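Local coordinates for aromatic amino acid beta-eliminating lyase/threonine aldolase (Exiguobacterium sibiricum, PDB 3LWS), which belongs to the beta-eliminating lyase family of pyridoxal-phosphate enzymes, carrying its cofactor covalently bound within a fold of the aminotransferase type, at residues R89-E100 with P112-R123. Sequence-based numbering, arbitrary orientation.
Sequences RTVAYHPLCHLE and PIETILVGAADR
Leu117 CD2 leans obliquely on the Tyr93 ring, 3.5 Å from CE1, while Cys97 SG lies over one face of that ring and Glu100 OE1 sits at its edge, in plane. At this edge the phenol donates a very short hydrogen bond, Tyr93 OH to Glu100 OE1 at 2.5 Å. Thr115 completes the cluster: its CG2 touches Tyr93 OH and Val91 CG2, and a water joins its OG1 to Glu100 OE2. A kink in the Glu100 side chain (chi2 68°) sets its carboxylate against the Leu117 methyls, which approach from the opposite direction; Lys108 adds a salt bridge that probably favours the charged form.

The His94 ring is pinned at both nitrogens. Its NE2 donates to Arg123 O at 2.7 Å, nearly in the ring plane, and its ND1 accepts from Leu96 N. Pro95 CD lies over one face, displaced toward the rim, and Ala121 O lies at the edge. At the other end of the contact, Pro112 CG sits 3.3 Å above the centre of the Arg89 guanidinium.

Between these ends the two strands run parallel, joined by five backbone hydrogen bonds from Glu114 N to Arg89 O through to Val118 N to Tyr93 O. On the sheet face opposite Tyr93, Thr90 CG2 meets Ile116 CD1 at 3.7 Å, and Ala92 CB packs on Val118 CG2. A second water bridges Thr90 OG1 and Glu114 OE1.

The chain passes from 90-93 to 114-117 through helices 98-101 and 106-110, a beta-alpha-beta crossover at the margin of the large mixed sheet. Helix 106-110 packs on Thr115 and helix 71-86 on Val91. Strand 114-117 is outermost within this chain, and strand 90-93 hydrogen-bonds on its other side to strand 138-142.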
loop_
_atom_site.group_PDB
_atom_site.type_symbol
_atom_site.label_atom_id
_atom_site.label_comp_id
_atom_site.label_asym_id
_atom_site.label_seq_id
_atom_site.Cartn_x
_atom_site.Cartn_y
_atom_site.Cartn_z
ATOM N N ARG A 89 -19.906 19.175 -2.840
ATOM C CA ARG A 89 -18.537 19.109 -2.335
ATOM C C ARG A 89 -18.408 19.223 -0.815
ATOM O O ARG A 89 -17.333 19.516 -0.322
ATOM C CB ARG A 89 -17.699 20.173 -3.005
ATOM C CG ARG A 89 -17.563 19.907 -4.504
ATOM C CD ARG A 89 -16.721 20.916 -5.165
ATOM N NE ARG A 89 -16.254 20.404 -6.439
ATOM C CZ ARG A 89 -15.253 20.924 -7.124
ATOM N NH1 ARG A 89 -14.643 22.001 -6.675
ATOM N NH2 ARG A 89 -14.868 20.380 -8.266
ATOM N N THR A 90 -19.479 18.992 -0.079
ATOM C CA THR A 90 -19.420 19.092 1.380
ATOM C C THR A 90 -19.800 17.754 2.006
ATOM O O THR A 90 -20.773 17.132 1.603
ATOM C CB THR A 90 -20.329 20.223 1.922
ATOM O OG1 THR A 90 -19.869 21.481 1.410
ATOM C CG2 THR A 90 -20.309 20.257 3.462
ATOM N N VAL A 91 -19.017 17.324 2.991
ATOM C CA VAL A 91 -19.293 16.102 3.747
ATOM C C VAL A 91 -19.361 16.476 5.233
ATOM O O VAL A 91 -18.824 17.506 5.645
ATOM C CB VAL A 91 -18.233 15.013 3.469
ATOM C CG1 VAL A 91 -18.157 14.694 1.956
ATOM C CG2 VAL A 91 -16.882 15.420 4.020
ATOM N N ALA A 92 -20.060 15.684 6.020
ATOM C CA ALA A 92 -20.129 15.917 7.432
ATOM C C ALA A 92 -19.753 14.666 8.256
ATOM O O ALA A 92 -20.014 13.500 7.876
ATOM C CB ALA A 92 -21.517 16.457 7.820
ATOM N N TYR A 93 -19.128 14.927 9.392
ATOM C CA TYR A 93 -18.738 13.891 10.329
ATOM C C TYR A 93 -18.366 14.493 11.691
ATOM O O TYR A 93 -18.408 15.716 11.869
ATOM C CB TYR A 93 -17.586 13.028 9.761
ATOM C CG TYR A 93 -16.382 13.743 9.161
ATOM C CD1 TYR A 93 -15.718 14.724 9.853
ATOM C CD2 TYR A 93 -15.878 13.369 7.920
ATOM C CE1 TYR A 93 -14.592 15.373 9.316
ATOM C CE2 TYR A 93 -14.716 13.987 7.397
ATOM C CZ TYR A 93 -14.107 15.002 8.122
ATOM O OH TYR A 93 -13.001 15.643 7.664
ATOM N N HIS A 94 -18.071 13.622 12.656
ATOM C CA HIS A 94 -17.620 14.031 14.008
ATOM C C HIS A 94 -16.309 14.865 13.930
ATOM O O HIS A 94 -15.464 14.574 13.091
ATOM C CB HIS A 94 -17.409 12.758 14.867
ATOM C CG HIS A 94 -17.234 13.027 16.334
ATOM N ND1 HIS A 94 -16.006 13.304 16.912
ATOM C CD2 HIS A 94 -18.146 13.089 17.333
ATOM C CE1 HIS A 94 -16.181 13.532 18.202
ATOM N NE2 HIS A 94 -17.465 13.393 18.486
ATOM N N PRO A 95 -16.113 15.865 14.836
ATOM C CA PRO A 95 -14.855 16.664 14.776
ATOM C C PRO A 95 -13.544 15.859 14.935
ATOM O O PRO A 95 -12.504 16.288 14.473
ATOM C CB PRO A 95 -14.993 17.668 15.926
ATOM C CG PRO A 95 -16.419 17.603 16.403
ATOM C CD PRO A 95 -17.076 16.392 15.825
ATOM N N LEU A 96 -13.604 14.706 15.573
ATOM C CA LEU A 96 -12.431 13.843 15.732
ATOM C C LEU A 96 -12.411 12.675 14.738
ATOM O O LEU A 96 -11.760 11.655 14.973
ATOM C CB LEU A 96 -12.316 13.326 17.179
ATOM C CG LEU A 96 -12.328 14.404 18.256
ATOM C CD1 LEU A 96 -11.973 13.829 19.676
ATOM C CD2 LEU A 96 -11.417 15.550 17.849
ATOM N N CYS A 97 -13.075 12.852 13.596
ATOM C CA CYS A 97 -13.082 11.847 12.556
ATOM C C CYS A 97 -11.643 11.616 12.081
ATOM O O CYS A 97 -10.845 12.549 11.993
ATOM C CB CYS A 97 -13.967 12.298 11.402
ATOM S SG CYS A 97 -13.929 11.250 9.914
ATOM N N HIS A 98 -11.315 10.368 11.793
ATOM C CA HIS A 98 -9.956 10.013 11.329
ATOM C C HIS A 98 -9.482 10.884 10.175
ATOM O O HIS A 98 -8.307 11.322 10.143
ATOM C CB HIS A 98 -9.906 8.529 10.935
ATOM C CG HIS A 98 -8.525 7.934 10.917
ATOM N ND1 HIS A 98 -7.695 8.002 9.818
ATOM C CD2 HIS A 98 -7.841 7.255 11.864
ATOM C CE1 HIS A 98 -6.554 7.399 10.097
ATOM N NE2 HIS A 98 -6.631 6.909 11.320
ATOM N N LEU A 99 -10.395 11.149 9.233
ATOM C CA LEU A 99 -10.063 11.961 8.055
ATOM C C LEU A 99 -9.702 13.420 8.412
ATOM O O LEU A 99 -8.969 14.053 7.695
ATOM C CB LEU A 99 -11.203 11.964 7.012
ATOM C CG LEU A 99 -11.468 10.598 6.349
ATOM C CD1 LEU A 99 -12.569 9.862 7.068
ATOM C CD2 LEU A 99 -11.814 10.690 4.870
ATOM N N GLU A 100 -10.238 13.909 9.516
ATOM C CA GLU A 100 -10.045 15.266 9.984
ATOM C C GLU A 100 -8.747 15.443 10.741
ATOM O O GLU A 100 -8.065 16.470 10.579
ATOM C CB GLU A 100 -11.203 15.671 10.914
ATOM C CG GLU A 100 -11.230 17.176 11.241
ATOM C CD GLU A 100 -11.576 18.033 10.036
ATOM O OE1 GLU A 100 -11.901 17.482 8.945
ATOM O OE2 GLU A 100 -11.551 19.270 10.192
ATOM N N PRO A 112 -11.452 18.590 -3.879
ATOM C CA PRO A 112 -12.024 19.889 -3.543
ATOM C C PRO A 112 -13.238 19.655 -2.643
ATOM O O PRO A 112 -14.370 19.851 -3.055
ATOM C CB PRO A 112 -12.389 20.471 -4.925
ATOM C CG PRO A 112 -12.652 19.311 -5.771
ATOM C CD PRO A 112 -11.710 18.225 -5.279
ATOM N N ILE A 113 -12.984 19.190 -1.421
ATOM C CA ILE A 113 -14.046 18.804 -0.520
ATOM C C ILE A 113 -13.919 19.516 0.843
ATOM O O ILE A 113 -12.809 19.688 1.404
ATOM C CB ILE A 113 -14.162 17.265 -0.381
ATOM C CG1 ILE A 113 -14.575 16.624 -1.716
ATOM C CG2 ILE A 113 -15.174 16.911 0.713
ATOM C CD1 ILE A 113 -14.576 15.135 -1.734
ATOM N N GLU A 114 -15.065 19.986 1.331
ATOM C CA GLU A 114 -15.128 20.715 2.606
ATOM C C GLU A 114 -15.894 19.868 3.595
ATOM O O GLU A 114 -16.702 19.050 3.205
ATOM C CB GLU A 114 -15.805 22.081 2.411
ATOM C CG GLU A 114 -14.968 22.985 1.505
ATOM C CD GLU A 114 -15.552 24.390 1.287
ATOM O OE1 GLU A 114 -16.770 24.622 1.535
ATOM O OE2 GLU A 114 -14.756 25.273 0.867
ATOM N N THR A 115 -15.605 20.068 4.876
ATOM C CA THR A 115 -16.180 19.250 5.917
ATOM C C THR A 115 -16.898 20.111 6.967
ATOM O O THR A 115 -16.380 21.151 7.370
ATOM C CB THR A 115 -15.079 18.341 6.541
ATOM O OG1 THR A 115 -14.148 19.128 7.280
ATOM C CG2 THR A 115 -14.279 17.631 5.456
ATOM N N ILE A 116 -18.104 19.712 7.337
ATOM C CA ILE A 116 -18.829 20.297 8.466
ATOM C C ILE A 116 -18.627 19.349 9.612
ATOM O O ILE A 116 -18.925 18.154 9.467
ATOM C CB ILE A 116 -20.340 20.409 8.207
ATOM C CG1 ILE A 116 -20.626 21.417 7.086
ATOM C CG2 ILE A 116 -21.110 20.756 9.519
ATOM C CD1 ILE A 116 -22.051 21.375 6.575
ATOM N N LEU A 117 -18.122 19.854 10.738
ATOM C CA LEU A 117 -17.869 19.013 11.904
ATOM C C LEU A 117 -19.131 19.025 12.755
ATOM O O LEU A 117 -19.613 20.072 13.104
ATOM C CB LEU A 117 -16.627 19.490 12.655
ATOM C CG LEU A 117 -15.359 19.659 11.782
ATOM C CD1 LEU A 117 -14.120 20.152 12.641
ATOM C CD2 LEU A 117 -15.013 18.400 11.023
ATOM N N VAL A 118 -19.705 17.854 13.018
ATOM C CA VAL A 118 -21.053 17.788 13.570
ATOM C C VAL A 118 -20.963 17.556 15.072
ATOM O O VAL A 118 -20.352 16.597 15.506
ATOM C CB VAL A 118 -21.892 16.644 12.948
ATOM C CG1 VAL A 118 -23.360 16.877 13.225
ATOM C CG2 VAL A 118 -21.647 16.520 11.468
ATOM N N GLY A 119 -21.562 18.438 15.858
ATOM C CA GLY A 119 -21.705 18.225 17.309
ATOM C C GLY A 119 -20.564 18.819 18.111
ATOM O O GLY A 119 -20.167 19.943 17.840
ATOM N N ALA A 120 -20.091 18.096 19.122
ATOM C CA ALA A 120 -18.932 18.523 19.938
ATOM C C ALA A 120 -17.850 17.440 20.007
ATOM O O ALA A 120 -18.153 16.250 19.945
ATOM C CB ALA A 120 -19.392 18.914 21.375
ATOM N N ALA A 121 -16.601 17.861 20.172
ATOM C CA ALA A 121 -15.439 16.968 20.212
ATOM C C ALA A 121 -15.488 15.911 21.318
ATOM O O ALA A 121 -14.922 14.830 21.177
ATOM C CB ALA A 121 -14.181 17.770 20.375
ATOM N N ASP A 122 -16.158 16.221 22.412
ATOM C CA ASP A 122 -16.137 15.354 23.569
ATOM C C ASP A 122 -17.400 14.489 23.714
ATOM O O ASP A 122 -17.647 13.935 24.790
ATOM C CB ASP A 122 -15.957 16.222 24.809
ATOM C CG ASP A 122 -17.152 17.096 25.079
ATOM O OD1 ASP A 122 -17.871 17.453 24.107
ATOM O OD2 ASP A 122 -17.354 17.419 26.270
ATOM N N ARG A 123 -18.228 14.386 22.669
ATOM C CA ARG A 123 -19.458 13.602 22.771
ATOM C C ARG A 123 -19.927 13.133 21.406
ATOM O O ARG A 123 -19.403 13.551 20.378
ATOM C CB ARG A 123 -20.578 14.452 23.418
ATOM C CG ARG A 123 -20.894 15.749 22.650
ATOM C CD ARG A 123 -22.238 16.287 23.019
ATOM N NE ARG A 123 -22.539 17.596 22.440
ATOM C CZ ARG A 123 -22.923 17.837 21.187
ATOM N NH1 ARG A 123 -23.045 16.867 20.272
ATOM N NH2 ARG A 123 -23.181 19.089 20.838
HETATM O O HOH W 1 -19.258 24.033 2.068
HETATM O O HOH W 2 -13.546 21.002 9.266
#